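PDB 1RH1: colicin B from Escherichia coli, which kills Escherichia coli and closely related bacteria by forming channels that depolarise the cytoplasmic membrane and dissipate cellular energy. Local coordinates for residues S84-N96 and L222-V236. Residues are numbered along the deposited sequence; the frame is centred on the assembly and turned at random.
Sequences SGWSVSVHSPWGN and LPDLVLSVGQMNTPV
With CG of H91 anti to the backbone N (chi1 -168°) and the imidazole turned at chi2 -73°, the ring reaches into the bend 231-236, where H91 NE2 donates to T234 O at 3.0 Å, in the ring plane and on a lone pair of the carbonyl. ND1 donates to S92 O, which also lies in the imidazole plane; gripping both nitrogens fixes the ring's rotation and would favour the doubly protonated imidazole. M232 O sits 3.0 Å above the centre of one H91 ring face, while its hydrogen bond comes from S92 N. W94, likewise extended at chi1 179°, turns a face to V236, whose CG1 makes a CH-pi contact 3.7 Å from the centroid of the W94 six-membered ring; V236 CG2 turns to H91. Before this bend, strands 87-90 and 225-228 pair in parallel: V88 N donates to V226 O at 2.9 Å and V88 O accepts from S228 N, both nearly straight. V90 N continues the pairing to S228 O. CD2 of L227 touches CG2 of both V88 and V90, and V90 CG1 meets M232 CE. At the other end, L225 CD1 lies over a face of the W86 indole, L222 CD1 meets W86 CH2 at 3.4 Å, and one water donates to both W86 O and D224 O. In this N-terminal, bacteriocin tRNase-family region, 87-90 lies between 62-64 and 225-228 near one end of a mixed sheet; F65, just past 62-64, meets the H91 ring edge-to-face, 225-228 runs antiparallel to 213-216, and W86, L222 and L225 pack on strand 139-146.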
loop_
_atom_site.group_PDB
_atom_site.type_symbol
_atom_site.label_atom_id
_atom_site.label_comp_id
_atom_site.label_asym_id
_atom_site.label_seq_id
_atom_site.Cartn_x
_atom_site.Cartn_y
_atom_site.Cartn_z
ATOM N N SER A 84 41.296 -4.039 3.850
ATOM C CA SER A 84 39.965 -3.623 4.251
ATOM C C SER A 84 38.837 -4.181 3.397
ATOM O O SER A 84 38.984 -4.284 2.183
ATOM C CB SER A 84 39.834 -2.110 4.209
ATOM O OG SER A 84 40.613 -1.416 5.170
ATOM N N GLY A 85 37.737 -4.598 4.041
ATOM C CA GLY A 85 36.517 -4.975 3.347
ATOM C C GLY A 85 36.086 -6.432 3.192
ATOM O O GLY A 85 36.276 -7.380 3.966
ATOM N N TRP A 86 35.493 -6.412 1.999
ATOM C CA TRP A 86 34.649 -7.414 1.386
ATOM C C TRP A 86 35.039 -7.986 0.024
ATOM O O TRP A 86 35.362 -7.217 -0.883
ATOM C CB TRP A 86 33.304 -6.744 1.320
ATOM C CG TRP A 86 32.263 -7.302 2.237
ATOM C CD1 TRP A 86 32.388 -8.531 2.838
ATOM C CD2 TRP A 86 31.081 -6.689 2.497
ATOM N NE1 TRP A 86 31.257 -8.711 3.481
ATOM C CE2 TRP A 86 30.454 -7.649 3.305
ATOM C CE3 TRP A 86 30.450 -5.500 2.172
ATOM C CZ2 TRP A 86 29.179 -7.446 3.809
ATOM C CZ3 TRP A 86 29.159 -5.299 2.681
ATOM C CH2 TRP A 86 28.533 -6.259 3.489
ATOM N N SER A 87 34.971 -9.301 -0.213
ATOM C CA SER A 87 35.257 -9.873 -1.537
ATOM C C SER A 87 34.618 -11.239 -1.693
ATOM O O SER A 87 34.898 -12.159 -0.923
ATOM C CB SER A 87 36.754 -10.096 -1.811
ATOM O OG SER A 87 37.593 -8.953 -1.884
ATOM N N VAL A 88 33.769 -11.396 -2.710
ATOM C CA VAL A 88 33.115 -12.669 -3.011
ATOM C C VAL A 88 33.370 -13.103 -4.451
ATOM O O VAL A 88 33.617 -12.258 -5.308
ATOM C CB VAL A 88 31.591 -12.558 -2.795
ATOM C CG1 VAL A 88 31.324 -12.063 -1.397
ATOM C CG2 VAL A 88 30.972 -11.556 -3.732
ATOM N N SER A 89 33.327 -14.399 -4.760
ATOM C CA SER A 89 33.420 -14.877 -6.135
ATOM C C SER A 89 32.033 -15.111 -6.738
ATOM O O SER A 89 31.166 -15.704 -6.107
ATOM C CB SER A 89 34.208 -16.187 -6.188
ATOM O OG SER A 89 34.524 -16.605 -7.520
ATOM N N VAL A 90 31.761 -14.649 -7.964
ATOM C CA VAL A 90 30.500 -14.913 -8.662
ATOM C C VAL A 90 30.688 -16.167 -9.534
ATOM O O VAL A 90 31.641 -16.256 -10.322
ATOM C CB VAL A 90 30.143 -13.666 -9.504
ATOM C CG1 VAL A 90 28.874 -13.848 -10.258
ATOM C CG2 VAL A 90 29.794 -12.529 -8.600
ATOM N N HIS A 91 29.841 -17.198 -9.361
ATOM C CA HIS A 91 29.940 -18.401 -10.185
ATOM C C HIS A 91 28.623 -18.704 -10.895
ATOM O O HIS A 91 27.547 -18.240 -10.511
ATOM C CB HIS A 91 30.339 -19.595 -9.333
ATOM C CG HIS A 91 30.751 -20.851 -10.105
ATOM N ND1 HIS A 91 29.970 -21.690 -10.785
ATOM C CD2 HIS A 91 32.046 -21.317 -10.205
ATOM C CE1 HIS A 91 30.743 -22.629 -11.282
ATOM N NE2 HIS A 91 31.989 -22.403 -10.935
ATOM N N SER A 92 28.735 -19.443 -12.009
ATOM C CA SER A 92 27.641 -19.864 -12.872
ATOM C C SER A 92 26.762 -20.866 -12.145
ATOM O O SER A 92 27.192 -21.338 -11.088
ATOM C CB SER A 92 28.239 -20.495 -14.100
ATOM O OG SER A 92 27.459 -20.153 -15.237
ATOM N N PRO A 93 25.555 -21.250 -12.578
ATOM C CA PRO A 93 24.801 -22.329 -11.965
ATOM C C PRO A 93 25.563 -23.611 -11.681
ATOM O O PRO A 93 26.249 -24.199 -12.526
ATOM C CB PRO A 93 23.637 -22.513 -12.906
ATOM C CG PRO A 93 23.280 -21.077 -13.169
ATOM C CD PRO A 93 24.663 -20.463 -13.426
ATOM N N TRP A 94 25.513 -23.908 -10.379
ATOM C CA TRP A 94 26.029 -25.142 -9.803
ATOM C C TRP A 94 25.332 -25.403 -8.464
ATOM O O TRP A 94 24.904 -24.472 -7.776
ATOM C CB TRP A 94 27.537 -25.016 -9.606
ATOM C CG TRP A 94 28.194 -26.237 -8.991
ATOM C CD1 TRP A 94 28.647 -27.260 -9.768
ATOM C CD2 TRP A 94 28.397 -26.458 -7.653
ATOM N NE1 TRP A 94 29.139 -28.146 -8.931
ATOM C CE2 TRP A 94 29.011 -27.714 -7.667
ATOM C CE3 TRP A 94 28.152 -25.797 -6.448
ATOM C CZ2 TRP A 94 29.391 -28.323 -6.476
ATOM C CZ3 TRP A 94 28.532 -26.408 -5.262
ATOM C CH2 TRP A 94 29.145 -27.658 -5.273
ATOM N N GLY A 95 25.170 -26.689 -8.118
ATOM C CA GLY A 95 24.679 -27.123 -6.820
ATOM C C GLY A 95 23.199 -26.983 -6.533
ATOM O O GLY A 95 22.404 -26.436 -7.302
ATOM N N ASN A 96 22.864 -27.500 -5.347
ATOM C CA ASN A 96 21.480 -27.565 -4.886
ATOM C C ASN A 96 21.016 -26.255 -4.266
ATOM O O ASN A 96 21.488 -25.825 -3.206
ATOM C CB ASN A 96 21.324 -28.684 -3.856
ATOM C CG ASN A 96 22.071 -29.979 -4.180
ATOM O OD1 ASN A 96 22.252 -30.395 -5.330
ATOM N ND2 ASN A 96 22.545 -30.644 -3.129
ATOM N N LEU A 222 27.450 -0.001 4.323
ATOM C CA LEU A 222 28.685 -0.768 4.315
ATOM C C LEU A 222 29.526 -0.490 3.075
ATOM O O LEU A 222 28.997 0.048 2.094
ATOM C CB LEU A 222 28.304 -2.230 4.418
ATOM C CG LEU A 222 27.483 -2.533 5.664
ATOM C CD1 LEU A 222 27.342 -4.015 5.764
ATOM C CD2 LEU A 222 28.146 -2.036 6.931
ATOM N N PRO A 223 30.836 -0.762 3.039
ATOM C CA PRO A 223 31.634 -0.553 1.852
ATOM C C PRO A 223 31.238 -1.477 0.686
ATOM O O PRO A 223 30.611 -2.540 0.849
ATOM C CB PRO A 223 33.034 -0.731 2.377
ATOM C CG PRO A 223 32.882 -1.777 3.447
ATOM C CD PRO A 223 31.641 -1.276 4.138
ATOM N N ASP A 224 31.606 -0.998 -0.512
ATOM C CA ASP A 224 31.324 -1.671 -1.764
ATOM C C ASP A 224 31.833 -3.112 -1.784
ATOM O O ASP A 224 32.930 -3.411 -1.295
ATOM C CB ASP A 224 31.952 -0.838 -2.878
ATOM C CG ASP A 224 31.324 0.537 -3.189
ATOM O OD1 ASP A 224 31.438 0.986 -4.331
ATOM O OD2 ASP A 224 30.735 1.184 -2.321
ATOM N N LEU A 225 30.990 -4.043 -2.262
ATOM C CA LEU A 225 31.374 -5.447 -2.322
ATOM C C LEU A 225 32.269 -5.666 -3.531
ATOM O O LEU A 225 32.069 -5.046 -4.577
ATOM C CB LEU A 225 30.119 -6.291 -2.406
ATOM C CG LEU A 225 30.254 -7.792 -2.504
ATOM C CD1 LEU A 225 30.977 -8.391 -1.323
ATOM C CD2 LEU A 225 28.859 -8.341 -2.572
ATOM N N VAL A 226 33.320 -6.469 -3.382
ATOM C CA VAL A 226 34.205 -6.733 -4.496
ATOM C C VAL A 226 33.704 -8.023 -5.087
ATOM O O VAL A 226 33.517 -9.002 -4.364
ATOM C CB VAL A 226 35.659 -6.860 -3.994
ATOM C CG1 VAL A 226 36.545 -7.580 -4.984
ATOM C CG2 VAL A 226 36.262 -5.485 -3.882
ATOM N N LEU A 227 33.467 -8.021 -6.400
ATOM C CA LEU A 227 33.001 -9.218 -7.092
ATOM C C LEU A 227 34.080 -9.737 -8.032
ATOM O O LEU A 227 34.526 -9.060 -8.951
ATOM C CB LEU A 227 31.734 -8.866 -7.853
ATOM C CG LEU A 227 30.597 -8.373 -6.984
ATOM C CD1 LEU A 227 29.774 -7.337 -7.708
ATOM C CD2 LEU A 227 29.806 -9.576 -6.536
ATOM N N SER A 228 34.557 -10.942 -7.755
ATOM C CA SER A 228 35.559 -11.580 -8.566
ATOM C C SER A 228 34.839 -12.510 -9.538
ATOM O O SER A 228 34.452 -13.647 -9.238
ATOM C CB SER A 228 36.500 -12.329 -7.646
ATOM O OG SER A 228 37.512 -13.009 -8.374
ATOM N N VAL A 229 34.654 -11.966 -10.746
ATOM C CA VAL A 229 33.916 -12.647 -11.803
ATOM C C VAL A 229 34.761 -13.460 -12.753
ATOM O O VAL A 229 34.239 -14.019 -13.720
ATOM C CB VAL A 229 33.113 -11.664 -12.669
ATOM C CG1 VAL A 229 32.242 -10.803 -11.757
ATOM C CG2 VAL A 229 34.049 -10.863 -13.559
ATOM N N GLY A 230 36.065 -13.500 -12.475
ATOM C CA GLY A 230 37.046 -14.180 -13.313
ATOM C C GLY A 230 36.779 -15.641 -13.603
ATOM O O GLY A 230 36.554 -16.018 -14.744
ATOM N N GLN A 231 36.759 -16.461 -12.561
ATOM C CA GLN A 231 36.643 -17.901 -12.699
ATOM C C GLN A 231 35.257 -18.426 -12.384
ATOM O O GLN A 231 35.000 -19.318 -11.566
ATOM C CB GLN A 231 37.704 -18.530 -11.809
ATOM C CG GLN A 231 37.668 -18.116 -10.357
ATOM C CD GLN A 231 38.813 -18.757 -9.605
ATOM O OE1 GLN A 231 38.926 -19.986 -9.474
ATOM N NE2 GLN A 231 39.669 -17.854 -9.117
ATOM N N MET A 232 34.393 -17.835 -13.205
ATOM C CA MET A 232 32.982 -18.094 -13.152
ATOM C C MET A 232 32.606 -19.501 -13.572
ATOM O O MET A 232 31.617 -20.029 -13.083
ATOM C CB MET A 232 32.299 -17.054 -14.024
ATOM C CG MET A 232 30.808 -17.108 -13.851
ATOM S SD MET A 232 30.112 -15.466 -13.768
ATOM C CE MET A 232 28.570 -16.051 -13.164
ATOM N N ASN A 233 33.351 -20.172 -14.439
ATOM C CA ASN A 233 32.953 -21.508 -14.859
ATOM C C ASN A 233 33.869 -22.635 -14.440
ATOM O O ASN A 233 33.701 -23.753 -14.933
ATOM C CB ASN A 233 32.780 -21.544 -16.388
ATOM C CG ASN A 233 31.440 -20.948 -16.803
ATOM O OD1 ASN A 233 31.362 -19.853 -17.372
ATOM N ND2 ASN A 233 30.351 -21.675 -16.511
ATOM N N THR A 234 34.808 -22.394 -13.517
ATOM C CA THR A 234 35.722 -23.442 -13.073
ATOM C C THR A 234 35.005 -24.654 -12.497
ATOM O O THR A 234 33.911 -24.509 -11.944
ATOM C CB THR A 234 36.699 -22.946 -11.990
ATOM O OG1 THR A 234 35.916 -22.491 -10.890
ATOM C CG2 THR A 234 37.657 -21.907 -12.544
ATOM N N PRO A 235 35.570 -25.860 -12.631
ATOM C CA PRO A 235 35.128 -27.050 -11.914
ATOM C C PRO A 235 35.011 -26.829 -10.412
ATOM O O PRO A 235 35.922 -26.291 -9.762
ATOM C CB PRO A 235 36.154 -28.085 -12.309
ATOM C CG PRO A 235 36.447 -27.703 -13.738
ATOM C CD PRO A 235 36.599 -26.199 -13.609
ATOM N N VAL A 236 33.827 -27.176 -9.895
ATOM C CA VAL A 236 33.563 -27.032 -8.471
ATOM C C VAL A 236 33.299 -28.425 -7.967
ATOM O O VAL A 236 32.188 -28.914 -8.167
ATOM C CB VAL A 236 32.307 -26.192 -8.165
ATOM C CG1 VAL A 236 32.295 -25.898 -6.669
ATOM C CG2 VAL A 236 32.272 -24.922 -8.981
HETATM O O HOH W 1 35.421 -4.166 -0.445
#